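Hydrogenase maturation factor (Thermoanaerobacter tengcongensis, PDB 3VTI) probably accepts a carbamoyl group from HypF and dehydrates it to a nitrile in an ATP-dependent step of [NiFe]-hydrogenase maturation. Local coordinates at residues A141-I146 / S216-K221; Y223-P228 / N293-T298; E185-L190 / E263-I268. One frame throughout, in Å; residues are numbered along the deposited sequence.

Contacts 1 and 2 follow one another along the chain and lie at successive parts of one mixed sheet: contact 1 includes the start of strand 219-223, contact 2 its end, where it pairs with strand 290-293. Their centres are 18 Å apart, and they touch where Lys221 NZ lies 2.6 Å from Asn293 OD1, probably a hydrogen bond. Contact 3 pairs helices 181-187 and 262-270, whose side chains rest on strands 194-198 and 254-257 of that sheet. Its segments alternate along the chain with those of both other contacts, at centre distances of 19 and 24 Å. Distant parts of the AIR synthase-related C-terminal region are thus interleaved round a single sheet.

Contact 1 of 3, residues A141-I146 / S216-K221; sequences AKPGDI and SGVGIK
Ser216 meets Ala141 through its hydroxyl: Ala141 N donates to Ser216 OG over 2.8 Å, along a path bent to 142° at the hydrogen. The bond joins the end of helix 204-216 to the loop that enters strand 146-149, both parts of the AIR synthase-related C-terminal domain. Ser216 directs its CB at the loop and holds OG anti to its own carbonyl carbon (chi1 -78°), which brings the oxygen to the Ala141 amide. OG is also hydrogen-bonded to Ile138 O, so one hydroxyl serves two backbone groups of the same loop. Replacing the serine by an alanine here would probably leave the Ala141 N-H and the Ile138 carbonyl without their common partner.

Beside this polar link, Val218 spreads its two methyls over the loop. Val218 CG1 sits 3.4 Å from Ala141 O and reaches Pro143 CD at 4.0 Å. Val218 CG2 faces Ala141 CB at 4.1 Å. The valine also packs on Val284 of strand 279-285. Gly217, with positive phi, is the first residue to leave the helix, and Val218 after it points its CB toward the 141-146 loop.

The shape of the loop is set further out by a type II beta turn from Lys142 to Asp145, closed by Asp145 N donating to Lys142 O at 3.2 Å. Gly144 has backbone angles at which a CB would press on the preceding carbonyl O. The Asp145 carboxylate then folds back over the turn and accepts from Lys142 N at OD2, 2.7 Å away and 39° out of the carboxylate plane.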
loop_
_atom_site.group_PDB
_atom_site.type_symbol
_atom_site.label_atom_id
_atom_site.label_comp_id
_atom_site.label_asym_id
_atom_site.label_seq_id
_atom_site.Cartn_x
_atom_site.Cartn_y
_atom_site.Cartn_z
ATOM N N ALA C 141 27.224 -16.707 -14.402
ATOM C CA ALA C 141 27.880 -16.188 -15.591
ATOM C C ALA C 141 29.410 -16.363 -15.529
ATOM O O ALA C 141 30.047 -16.003 -14.535
ATOM C CB ALA C 141 27.495 -14.737 -15.821
ATOM N N LYS C 142 29.969 -16.947 -16.593
ATOM C CA LYS C 142 31.420 -17.078 -16.792
ATOM C C LYS C 142 31.847 -16.278 -18.031
ATOM O O LYS C 142 31.054 -16.121 -18.958
ATOM C CB LYS C 142 31.833 -18.551 -16.994
ATOM C CG LYS C 142 31.357 -19.562 -15.951
ATOM C CD LYS C 142 32.016 -19.381 -14.587
ATOM C CE LYS C 142 31.538 -20.451 -13.601
ATOM N NZ LYS C 142 31.544 -19.987 -12.174
ATOM N N PRO C 143 33.100 -15.771 -18.060
ATOM C CA PRO C 143 33.592 -15.080 -19.260
ATOM C C PRO C 143 33.512 -15.965 -20.507
ATOM O O PRO C 143 33.918 -17.128 -20.471
ATOM C CB PRO C 143 35.052 -14.783 -18.918
ATOM C CG PRO C 143 35.093 -14.745 -17.440
ATOM C CD PRO C 143 34.113 -15.778 -16.986
ATOM N N GLY C 144 32.978 -15.415 -21.593
ATOM C CA GLY C 144 32.747 -16.187 -22.810
ATOM C C GLY C 144 31.275 -16.448 -23.082
ATOM O O GLY C 144 30.898 -16.792 -24.205
ATOM N N ASP C 145 30.446 -16.297 -22.052
ATOM C CA ASP C 145 29.000 -16.463 -22.177
ATOM C C ASP C 145 28.413 -15.337 -23.006
ATOM O O ASP C 145 28.984 -14.243 -23.072
ATOM C CB ASP C 145 28.325 -16.441 -20.802
ATOM C CG ASP C 145 28.564 -17.703 -19.997
ATOM O OD1 ASP C 145 28.820 -18.770 -20.592
ATOM O OD2 ASP C 145 28.482 -17.623 -18.753
ATOM N N ILE C 146 27.259 -15.605 -23.612
ATOM C CA ILE C 146 26.553 -14.632 -24.446
ATOM C C ILE C 146 25.320 -14.112 -23.717
ATOM O O ILE C 146 24.642 -14.856 -23.010
ATOM C CB ILE C 146 26.152 -15.252 -25.814
ATOM C CG1 ILE C 146 27.390 -15.771 -26.572
ATOM C CG2 ILE C 146 25.329 -14.275 -26.656
ATOM C CD1 ILE C 146 28.406 -14.706 -27.002
ATOM N N SER C 216 28.167 -12.774 -10.163
ATOM C CA SER C 216 29.003 -13.712 -10.906
ATOM C C SER C 216 30.475 -13.337 -10.819
ATOM O O SER C 216 31.341 -14.163 -11.092
ATOM C CB SER C 216 28.564 -13.807 -12.372
ATOM O OG SER C 216 27.403 -14.606 -12.520
ATOM N N GLY C 217 30.758 -12.095 -10.439
ATOM C CA GLY C 217 32.127 -11.606 -10.378
ATOM C C GLY C 217 32.741 -11.516 -11.763
ATOM O O GLY C 217 33.877 -11.954 -11.981
ATOM N N VAL C 218 31.980 -10.948 -12.697
ATOM C CA VAL C 218 32.398 -10.807 -14.089
ATOM C C VAL C 218 32.029 -9.425 -14.624
ATOM O O VAL C 218 31.444 -8.611 -13.914
ATOM C CB VAL C 218 31.724 -11.869 -15.000
ATOM C CG1 VAL C 218 32.141 -13.291 -14.609
ATOM C CG2 VAL C 218 30.199 -11.713 -14.994
ATOM N N GLY C 219 32.371 -9.169 -15.883
ATOM C CA GLY C 219 31.931 -7.960 -16.569
ATOM C C GLY C 219 31.034 -8.302 -17.736
ATOM O O GLY C 219 30.944 -9.464 -18.128
ATOM N N ILE C 220 30.354 -7.299 -18.280
ATOM C CA ILE C 220 29.457 -7.511 -19.419
ATOM C C ILE C 220 29.585 -6.391 -20.445
ATOM O O ILE C 220 29.530 -5.200 -20.104
ATOM C CB ILE C 220 27.965 -7.683 -18.995
ATOM C CG1 ILE C 220 27.816 -8.864 -18.029
ATOM C CG2 ILE C 220 27.089 -7.931 -20.225
ATOM C CD1 ILE C 220 26.395 -9.194 -17.638
ATOM N N LYS C 221 29.751 -6.801 -21.687
ATOM C CA LYS C 221 29.796 -5.882 -22.776
ATOM C C LYS C 221 28.599 -6.031 -23.664
ATOM O O LYS C 221 28.322 -7.085 -24.165
ATOM C CB LYS C 221 31.062 -6.084 -23.579
ATOM C CG LYS C 221 31.234 -5.088 -24.684
ATOM C CD LYS C 221 32.670 -4.996 -25.099
ATOM C CE LYS C 221 33.469 -4.108 -24.188
ATOM N NZ LYS C 221 33.931 -2.894 -24.873
#

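Contact 2 of 3, residues Y223-P228 / N293-T298; sequences YEEKLP and NTIYGT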
loop_
_atom_site.group_PDB
_atom_site.type_symbol
_atom_site.label_atom_id
_atom_site.label_comp_id
_atom_site.label_asym_id
_atom_site.label_seq_id
_atom_site.Cartn_x
_atom_site.Cartn_y
_atom_site.Cartn_z
ATOM N N TYR C 223 26.181 -4.171 -27.019
ATOM C CA TYR C 223 26.359 -3.477 -28.291
ATOM C C TYR C 223 25.150 -2.615 -28.625
ATOM O O TYR C 223 24.033 -3.115 -28.768
ATOM C CB TYR C 223 26.705 -4.477 -29.412
ATOM C CG TYR C 223 28.035 -5.160 -29.163
ATOM C CD1 TYR C 223 29.219 -4.635 -29.679
ATOM C CD2 TYR C 223 28.118 -6.306 -28.366
ATOM C CE1 TYR C 223 30.454 -5.248 -29.427
ATOM C CE2 TYR C 223 29.338 -6.922 -28.104
ATOM C CZ TYR C 223 30.502 -6.389 -28.639
ATOM O OH TYR C 223 31.708 -6.995 -28.380
ATOM N N GLU C 224 25.394 -1.311 -28.724
ATOM C CA GLU C 224 24.356 -0.326 -29.025
ATOM C C GLU C 224 23.472 -0.708 -30.215
ATOM O O GLU C 224 22.250 -0.752 -30.085
ATOM C CB GLU C 224 24.994 1.046 -29.262
ATOM C CG GLU C 224 23.998 2.168 -29.516
ATOM C CD GLU C 224 24.685 3.511 -29.677
ATOM O OE1 GLU C 224 25.571 3.638 -30.565
ATOM O OE2 GLU C 224 24.333 4.437 -28.912
ATOM N N GLU C 225 24.103 -0.989 -31.354
ATOM C CA GLU C 225 23.410 -1.363 -32.593
ATOM C C GLU C 225 22.552 -2.626 -32.493
ATOM O O GLU C 225 21.653 -2.831 -33.307
ATOM C CB GLU C 225 24.407 -1.529 -33.751
ATOM C CG GLU C 225 25.666 -2.329 -33.407
ATOM C CD GLU C 225 26.710 -1.482 -32.675
ATOM O OE1 GLU C 225 27.151 -0.468 -33.257
ATOM O OE2 GLU C 225 27.075 -1.815 -31.519
ATOM N N LYS C 226 22.836 -3.460 -31.496
ATOM C CA LYS C 226 22.140 -4.728 -31.323
ATOM C C LYS C 226 20.991 -4.663 -30.330
ATOM O O LYS C 226 20.289 -5.650 -30.149
ATOM C CB LYS C 226 23.125 -5.829 -30.908
ATOM C CG LYS C 226 24.001 -6.363 -32.046
ATOM C CD LYS C 226 23.183 -7.180 -33.049
ATOM C CE LYS C 226 23.888 -7.280 -34.393
ATOM N NZ LYS C 226 23.799 -6.001 -35.160
ATOM N N LEU C 227 20.787 -3.510 -29.700
ATOM C CA LEU C 227 19.736 -3.368 -28.685
ATOM C C LEU C 227 18.367 -3.099 -29.308
ATOM O O LEU C 227 18.202 -2.128 -30.051
ATOM C CB LEU C 227 20.091 -2.279 -27.667
ATOM C CG LEU C 227 21.373 -2.472 -26.842
ATOM C CD1 LEU C 227 21.772 -1.195 -26.090
ATOM C CD2 LEU C 227 21.251 -3.653 -25.885
ATOM N N PRO C 228 17.387 -3.981 -29.029
ATOM C CA PRO C 228 16.044 -3.825 -29.582
ATOM C C PRO C 228 15.214 -2.804 -28.811
ATOM O O PRO C 228 15.151 -2.841 -27.575
ATOM C CB PRO C 228 15.435 -5.230 -29.452
ATOM C CG PRO C 228 16.145 -5.845 -28.320
ATOM C CD PRO C 228 17.526 -5.231 -28.261
ATOM N N ASN C 293 29.400 -0.782 -26.256
ATOM C CA ASN C 293 30.098 -0.380 -27.471
ATOM C C ASN C 293 29.150 0.262 -28.468
ATOM O O ASN C 293 28.087 -0.289 -28.764
ATOM C CB ASN C 293 30.788 -1.583 -28.125
ATOM C CG ASN C 293 32.243 -1.725 -27.716
ATOM O OD1 ASN C 293 32.610 -1.475 -26.569
ATOM N ND2 ASN C 293 33.082 -2.135 -28.662
ATOM N N THR C 294 29.539 1.427 -28.978
ATOM C CA THR C 294 28.801 2.088 -30.051
ATOM C C THR C 294 29.322 1.590 -31.403
ATOM O O THR C 294 30.226 0.740 -31.458
ATOM C CB THR C 294 28.922 3.632 -29.975
ATOM O OG1 THR C 294 30.257 4.033 -30.313
ATOM C CG2 THR C 294 28.571 4.152 -28.581
ATOM N N ILE C 295 28.740 2.106 -32.487
ATOM C CA ILE C 295 29.242 1.846 -33.840
ATOM C C ILE C 295 30.712 2.277 -33.966
ATOM O O ILE C 295 31.102 3.352 -33.478
ATOM C CB ILE C 295 28.368 2.519 -34.959
ATOM C CG1 ILE C 295 28.142 4.019 -34.683
ATOM C CG2 ILE C 295 27.031 1.801 -35.116
ATOM C CD1 ILE C 295 27.614 4.820 -35.885
ATOM N N TYR C 296 31.512 1.418 -34.606
ATOM C CA TYR C 296 32.942 1.665 -34.876
ATOM C C TYR C 296 33.911 1.231 -33.751
ATOM O O TYR C 296 35.122 1.122 -33.974
ATOM C CB TYR C 296 33.194 3.112 -35.356
ATOM C CG TYR C 296 32.558 3.419 -36.705
ATOM C CD1 TYR C 296 33.304 3.311 -37.889
ATOM C CD2 TYR C 296 31.207 3.805 -36.799
ATOM C CE1 TYR C 296 32.728 3.584 -39.133
ATOM C CE2 TYR C 296 30.618 4.072 -38.035
ATOM C CZ TYR C 296 31.386 3.962 -39.198
ATOM O OH TYR C 296 30.820 4.229 -40.425
ATOM N N GLY C 297 33.374 0.980 -32.558
ATOM C CA GLY C 297 34.165 0.462 -31.442
ATOM C C GLY C 297 34.546 1.490 -30.391
ATOM O O GLY C 297 35.697 1.531 -29.952
ATOM N N THR C 298 33.577 2.314 -29.988
ATOM C CA THR C 298 33.785 3.316 -28.946
ATOM C C THR C 298 33.149 2.850 -27.643
ATOM O O THR C 298 31.934 2.919 -27.462
ATOM C CB THR C 298 33.226 4.687 -29.360
ATOM O OG1 THR C 298 33.843 5.092 -30.585
ATOM C CG2 THR C 298 33.494 5.742 -28.285
#
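Tyr223 and Asn293 form a parallel beta bridge with CA atoms 4.9 Å apart, after which the chains diverge, the CA atoms of Glu225 and Ile295 being 6.8 Å apart. The bridge closes the pairing of strands 219-223 and 290-293 in the mixed sheet. Just past it, Glu224 N donates to Asn293 O at 2.9 Å, nearly straight at 166°, and meets the carbonyl almost end-on.

On one face of the sheet Tyr223 and Asn293 lie side by side and point the same way. The Asn293 CB approaches the ring obliquely, 3.8 Å from Tyr223 CD1, and the ring and amide planes are turned 70° apart. The amide oxygen is held from outside the pair, by Lys221.

Glu224 runs fully extended, its CG anti to the backbone N (chi1 -177°), which carries the carboxylate alongside Thr294, with Glu224 OE1 3.4 Å from Thr294 CB. Glu225 instead bends at chi2 and crosses Ile295. Glu225 OE1 is 3.1 Å from Ile295 N, at an angle too poor for a hydrogen bond.

Beyond the bridge, residues Thr294 to Gly297 make a type II beta turn. Basic side-chain contact from the chain of another protein falls on Thr294, Tyr296 and Thr298. The other segment winds into a short 3-10 turn, in which Lys226 N donates to Tyr223 O at 3.0 Å.

Contact 3 of 3, residues E185-L190 / E263-I268; sequences EKLMTL and EKALEI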
loop_
_atom_site.group_PDB
_atom_site.type_symbol
_atom_site.label_atom_id
_atom_site.label_comp_id
_atom_site.label_asym_id
_atom_site.label_seq_id
_atom_site.Cartn_x
_atom_site.Cartn_y
_atom_site.Cartn_z
ATOM N N GLU C 185 10.180 -21.996 -20.427
ATOM C CA GLU C 185 10.041 -23.439 -20.603
ATOM C C GLU C 185 10.746 -23.940 -21.885
ATOM O O GLU C 185 11.386 -24.998 -21.879
ATOM C CB GLU C 185 8.559 -23.844 -20.600
ATOM C CG GLU C 185 8.317 -25.364 -20.704
ATOM C CD GLU C 185 6.836 -25.733 -20.713
ATOM O OE1 GLU C 185 6.234 -25.864 -19.618
ATOM O OE2 GLU C 185 6.275 -25.888 -21.818
ATOM N N LYS C 186 10.628 -23.182 -22.973
ATOM C CA LYS C 186 11.272 -23.565 -24.239
ATOM C C LYS C 186 12.781 -23.334 -24.192
ATOM O O LYS C 186 13.533 -24.020 -24.876
ATOM C CB LYS C 186 10.655 -22.837 -25.446
ATOM C CG LYS C 186 9.194 -23.178 -25.712
ATOM C CD LYS C 186 8.624 -22.346 -26.860
ATOM C CE LYS C 186 8.910 -22.986 -28.220
ATOM N NZ LYS C 186 8.830 -21.990 -29.331
ATOM N N LEU C 187 13.213 -22.364 -23.394
ATOM C CA LEU C 187 14.636 -22.113 -23.204
ATOM C C LEU C 187 15.263 -23.206 -22.358
ATOM O O LEU C 187 16.382 -23.621 -22.616
ATOM C CB LEU C 187 14.882 -20.745 -22.556
ATOM C CG LEU C 187 14.953 -19.517 -23.459
ATOM C CD1 LEU C 187 14.889 -18.228 -22.637
ATOM C CD2 LEU C 187 16.205 -19.526 -24.338
ATOM N N MET C 188 14.527 -23.669 -21.351
ATOM C CA MET C 188 15.033 -24.666 -20.419
ATOM C C MET C 188 15.212 -26.036 -21.071
ATOM O O MET C 188 15.667 -26.986 -20.428
ATOM C CB MET C 188 14.161 -24.739 -19.160
ATOM C CG MET C 188 14.218 -23.478 -18.260
ATOM S SD MET C 188 15.840 -22.674 -18.067
ATOM C CE MET C 188 16.814 -23.948 -17.256
ATOM N N THR C 189 14.863 -26.123 -22.352
ATOM C CA THR C 189 15.270 -27.242 -23.209
ATOM C C THR C 189 16.792 -27.324 -23.256
ATOM O O THR C 189 17.356 -28.418 -23.359
ATOM C CB THR C 189 14.749 -27.056 -24.646
ATOM O OG1 THR C 189 13.322 -27.088 -24.632
ATOM C CG2 THR C 189 15.235 -28.165 -25.550
ATOM N N LEU C 190 17.445 -26.162 -23.173
ATOM C CA LEU C 190 18.906 -26.073 -23.227
ATOM C C LEU C 190 19.608 -26.454 -21.913
ATOM O O LEU C 190 20.840 -26.469 -21.847
ATOM C CB LEU C 190 19.348 -24.683 -23.705
ATOM C CG LEU C 190 18.832 -24.208 -25.069
ATOM C CD1 LEU C 190 19.445 -22.873 -25.443
ATOM C CD2 LEU C 190 19.090 -25.243 -26.168
ATOM N N GLU C 263 23.020 -19.258 -30.458
ATOM C CA GLU C 263 22.229 -19.290 -31.684
ATOM C C GLU C 263 20.917 -20.055 -31.478
ATOM O O GLU C 263 19.855 -19.633 -31.957
ATOM C CB GLU C 263 23.037 -19.876 -32.864
ATOM C CG GLU C 263 24.205 -18.986 -33.381
ATOM C CD GLU C 263 23.824 -17.498 -33.579
ATOM O OE1 GLU C 263 22.705 -17.207 -34.069
ATOM O OE2 GLU C 263 24.654 -16.610 -33.253
ATOM N N LYS C 264 20.995 -21.167 -30.748
ATOM C CA LYS C 264 19.823 -21.983 -30.452
ATOM C C LYS C 264 18.868 -21.256 -29.534
ATOM O O LYS C 264 17.658 -21.363 -29.697
ATOM C CB LYS C 264 20.225 -23.325 -29.837
ATOM C CG LYS C 264 20.822 -24.306 -30.852
ATOM C CD LYS C 264 21.430 -25.537 -30.173
ATOM C CE LYS C 264 22.601 -26.120 -30.974
ATOM N NZ LYS C 264 22.189 -26.550 -32.343
ATOM N N ALA C 265 19.413 -20.506 -28.577
ATOM C CA ALA C 265 18.605 -19.751 -27.623
ATOM C C ALA C 265 17.833 -18.623 -28.300
ATOM O O ALA C 265 16.694 -18.335 -27.934
ATOM C CB ALA C 265 19.476 -19.203 -26.511
ATOM N N LEU C 266 18.462 -17.992 -29.290
ATOM C CA LEU C 266 17.822 -16.935 -30.067
ATOM C C LEU C 266 16.678 -17.495 -30.897
ATOM O O LEU C 266 15.587 -16.927 -30.942
ATOM C CB LEU C 266 18.841 -16.253 -30.977
ATOM C CG LEU C 266 18.305 -15.041 -31.740
ATOM C CD1 LEU C 266 17.955 -13.912 -30.773
ATOM C CD2 LEU C 266 19.312 -14.584 -32.774
ATOM N N GLU C 267 16.902 -18.629 -31.510
ATOM C CA GLU C 267 15.885 -19.187 -32.348
ATOM C C GLU C 267 14.740 -19.764 -31.543
ATOM O O GLU C 267 13.619 -19.711 -31.969
ATOM C CB GLU C 267 16.480 -20.166 -33.364
ATOM C CG GLU C 267 16.646 -21.572 -32.901
ATOM C CD GLU C 267 15.545 -22.477 -33.388
ATOM O OE1 GLU C 267 15.177 -22.350 -34.563
ATOM O OE2 GLU C 267 15.043 -23.310 -32.605
ATOM N N ILE C 268 15.029 -20.256 -30.352
ATOM C CA ILE C 268 13.986 -20.706 -29.443
ATOM C C ILE C 268 13.083 -19.545 -29.057
ATOM O O ILE C 268 11.862 -19.700 -29.000
ATOM C CB ILE C 268 14.577 -21.389 -28.177
ATOM C CG1 ILE C 268 15.013 -22.825 -28.490
ATOM C CG2 ILE C 268 13.568 -21.379 -27.010
ATOM C CD1 ILE C 268 15.980 -23.411 -27.476
#
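Ile268 reaches across to Lys186 and Leu190 with both of its branches and contributes 105 of the 309 Å² buried between the segments. With CG1 anti to the carbonyl carbon (chi1 -79°) and CG2 anti to the backbone N, Ile268 turns CG2 to the Lys186 backbone and leads CG1 on toward Leu190. Ile268 CG2 comes down on the backbone of the other helix, 3.4 Å from Lys186 O, and also touches Lys186 CB at 3.6 Å. The second arm runs toward Leu190: these two side chains meet tip to tip, Ile268 CD1 lying 3.8 Å from Leu190 CG.

Leu190, with the second-largest buried area, divides its contacts. Leu190 CD2 meets Ile268 CD1, whereas Leu190 CD1 lies 3.8 Å from Ala265 CB. Leu187, three residues earlier, comes to the same alanine, its CD2 3.9 Å from Ala265 CB. The small Ala265 side chain is consistent with the nearness of the backbones here, where the CA atoms of Leu187 and Ala265 are 6.4 Å apart.

The arrangement is a pair of helices, 181-187 and 262-270, packed side by side on the mixed sheet of the AIR synthase-related C-terminal domain. Leu187 lies against Ile194 and Val255 of that sheet, and Ala265 against Val257. Between the two segments it is mainly side-chain methyls that do the touching, on other apolar atoms and on the Lys186 carbonyl; the ammonium of Lys186 goes instead to Ser271 OG, which is also hydrogen-bonded to Ile268 O.

The first helix tightens to 3-10 at its end, with Leu190 N donating to Leu187 O at 2.8 Å. The carbonyl under Ile268 CG2 has a partner of its own: Thr189 OG1 donates to Lys186 O over 3.1 Å, from 45° above the carbonyl plane.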